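Local coordinates for protein type III Pentaketide Synthase (Neurospora crassa, PDB 3EUO) that probably makes pentaketides as a type III polyketide synthase, an acyltransferase of the chalcone and stilbene synthase family, at residues A[231-236]-A[368-373]. Sequence-based numbering, arbitrary orientation.
Sequences NRVIPD and GINVEM
On one face of this antiparallel strand pair, Val233 packs on the flat amide of Asn370 and Asn231 on the carboxylate of Glu372. Val233 CG2 lies above the amide plane at its oxygen end, 3.4 Å from Asn370 OD1, the two side chains running side by side. A bend midway along Glu372 (chi2 -77°) turns the flat face of its carboxylate to Asn231 CB, 3.6 Å from Glu372 OE1; OE2 takes a salt bridge from Arg151. On the other face, Ile234 CD1 rests against both Val371 CG2 (3.8 Å) and Ile369 CG2 (3.9 Å), slanting across the valine but running alongside the isoleucine. Val371 N reaches Arg232 O at 2.8 Å, almost straight (176°), while Arg232 N returns a bond to Val371 O. Ile234 N to Ile369 O (2.9 Å) prolongs the ladder, just after the cis peptide preceding Ile369; beyond it one water donates to both Ile234 O and Gly368 O. Strands 224-233 and 370-378 are neighbours in the beta layer of the C-terminal half of the thiolase-like fold. Helix 258-277 packs on the Ile234, Ile369 and Val371 side, helix 145-162 on the Asn231 and Glu372 side, and Arg232 forms salt bridges to Asp272 and to Asp131 of the second subunit, bringing this end of strand 224-233 to the dimer interface.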
loop_
_atom_site.group_PDB
_atom_site.type_symbol
_atom_site.label_atom_id
_atom_site.label_comp_id
_atom_site.label_asym_id
_atom_site.label_seq_id
_atom_site.Cartn_x
_atom_site.Cartn_y
_atom_site.Cartn_z
ATOM N N ASN A 231 -14.020 6.546 -9.464
ATOM C CA ASN A 231 -13.638 5.217 -9.031
ATOM C C ASN A 231 -14.873 4.484 -8.517
ATOM O O ASN A 231 -15.691 5.066 -7.814
ATOM C CB ASN A 231 -12.527 5.280 -7.970
ATOM C CG ASN A 231 -12.975 5.948 -6.688
ATOM O OD1 ASN A 231 -13.190 7.156 -6.647
ATOM N ND2 ASN A 231 -13.122 5.159 -5.631
ATOM N N ARG A 232 -15.014 3.218 -8.899
ATOM C CA ARG A 232 -16.163 2.401 -8.490
ATOM C C ARG A 232 -15.689 0.985 -8.243
ATOM O O ARG A 232 -14.729 0.542 -8.867
ATOM C CB ARG A 232 -17.217 2.339 -9.603
ATOM C CG ARG A 232 -17.994 3.614 -9.871
ATOM C CD ARG A 232 -19.437 3.519 -9.354
ATOM N NE ARG A 232 -20.148 4.798 -9.480
ATOM C CZ ARG A 232 -21.219 5.156 -8.764
ATOM N NH1 ARG A 232 -21.724 4.347 -7.837
ATOM N NH2 ARG A 232 -21.779 6.345 -8.958
ATOM N N VAL A 233 -16.388 0.273 -7.365
ATOM C CA VAL A 233 -16.207 -1.167 -7.214
ATOM C C VAL A 233 -17.448 -1.869 -7.774
ATOM O O VAL A 233 -18.574 -1.521 -7.415
ATOM C CB VAL A 233 -15.983 -1.568 -5.741
ATOM C CG1 VAL A 233 -15.943 -3.069 -5.588
ATOM C CG2 VAL A 233 -14.694 -0.948 -5.225
ATOM N N ILE A 234 -17.236 -2.821 -8.680
ATOM C CA ILE A 234 -18.335 -3.615 -9.242
ATOM C C ILE A 234 -18.763 -4.632 -8.181
ATOM O O ILE A 234 -17.930 -5.391 -7.687
ATOM C CB ILE A 234 -17.925 -4.336 -10.567
ATOM C CG1 ILE A 234 -17.481 -3.310 -11.628
ATOM C CG2 ILE A 234 -19.072 -5.218 -11.080
ATOM C CD1 ILE A 234 -16.969 -3.906 -12.958
ATOM N N PRO A 235 -20.062 -4.649 -7.817
ATOM C CA PRO A 235 -20.476 -5.497 -6.696
ATOM C C PRO A 235 -20.286 -6.981 -6.983
ATOM O O PRO A 235 -20.420 -7.413 -8.137
ATOM C CB PRO A 235 -21.974 -5.190 -6.548
ATOM C CG PRO A 235 -22.193 -3.926 -7.296
ATOM C CD PRO A 235 -21.204 -3.928 -8.405
ATOM N N ASP A 236 -19.972 -7.728 -5.924
ATOM C CA ASP A 236 -19.898 -9.194 -5.923
ATOM C C ASP A 236 -19.058 -9.785 -7.061
ATOM O O ASP A 236 -19.480 -10.718 -7.765
ATOM C CB ASP A 236 -21.310 -9.795 -5.865
ATOM C CG ASP A 236 -22.120 -9.251 -4.689
ATOM O OD1 ASP A 236 -21.595 -9.215 -3.550
ATOM O OD2 ASP A 236 -23.277 -8.839 -4.911
ATOM N N GLY A 368 -11.099 -6.444 -7.558
ATOM C CA GLY A 368 -12.122 -5.709 -6.816
ATOM C C GLY A 368 -13.522 -6.245 -7.082
ATOM O O GLY A 368 -14.179 -6.740 -6.157
ATOM N N ILE A 369 -14.013 -6.136 -8.319
ATOM C CA ILE A 369 -13.328 -5.469 -9.438
ATOM C C ILE A 369 -13.387 -3.954 -9.277
ATOM O O ILE A 369 -14.471 -3.383 -9.141
ATOM C CB ILE A 369 -13.949 -5.854 -10.816
ATOM C CG1 ILE A 369 -13.755 -7.345 -11.111
ATOM C CG2 ILE A 369 -13.338 -4.991 -11.952
ATOM C CD1 ILE A 369 -14.479 -7.842 -12.386
ATOM N N ASN A 370 -12.215 -3.318 -9.289
ATOM C CA ASN A 370 -12.116 -1.865 -9.206
ATOM C C ASN A 370 -12.066 -1.260 -10.594
ATOM O O ASN A 370 -11.311 -1.732 -11.444
ATOM C CB ASN A 370 -10.838 -1.454 -8.468
ATOM C CG ASN A 370 -10.904 -1.712 -6.975
ATOM O OD1 ASN A 370 -11.839 -2.342 -6.469
ATOM N ND2 ASN A 370 -9.903 -1.218 -6.257
ATOM N N VAL A 371 -12.857 -0.211 -10.804
ATOM C CA VAL A 371 -12.832 0.557 -12.041
ATOM C C VAL A 371 -12.289 1.952 -11.744
ATOM O O VAL A 371 -12.725 2.599 -10.787
ATOM C CB VAL A 371 -14.248 0.700 -12.645
ATOM C CG1 VAL A 371 -14.188 1.465 -13.967
ATOM C CG2 VAL A 371 -14.908 -0.666 -12.833
ATOM N N GLU A 372 -11.348 2.408 -12.567
ATOM C CA GLU A 372 -10.767 3.736 -12.446
ATOM C C GLU A 372 -10.920 4.467 -13.774
ATOM O O GLU A 372 -10.618 3.906 -14.825
ATOM C CB GLU A 372 -9.272 3.650 -12.103
ATOM C CG GLU A 372 -8.945 2.978 -10.768
ATOM C CD GLU A 372 -9.186 3.863 -9.538
ATOM O OE1 GLU A 372 -9.330 5.098 -9.664
ATOM O OE2 GLU A 372 -9.212 3.311 -8.425
ATOM N N MET A 373 -11.409 5.701 -13.722
ATOM C CA MET A 373 -11.402 6.579 -14.895
ATOM C C MET A 373 -10.866 7.945 -14.510
ATOM O O MET A 373 -11.040 8.390 -13.377
ATOM C CB MET A 373 -12.803 6.749 -15.501
ATOM C CG MET A 373 -13.242 5.665 -16.449
ATOM S SD MET A 373 -14.668 6.124 -17.503
ATOM C CE MET A 373 -15.131 4.486 -18.032
HETATM O O HOH W 1 -16.759 -6.924 -5.686
#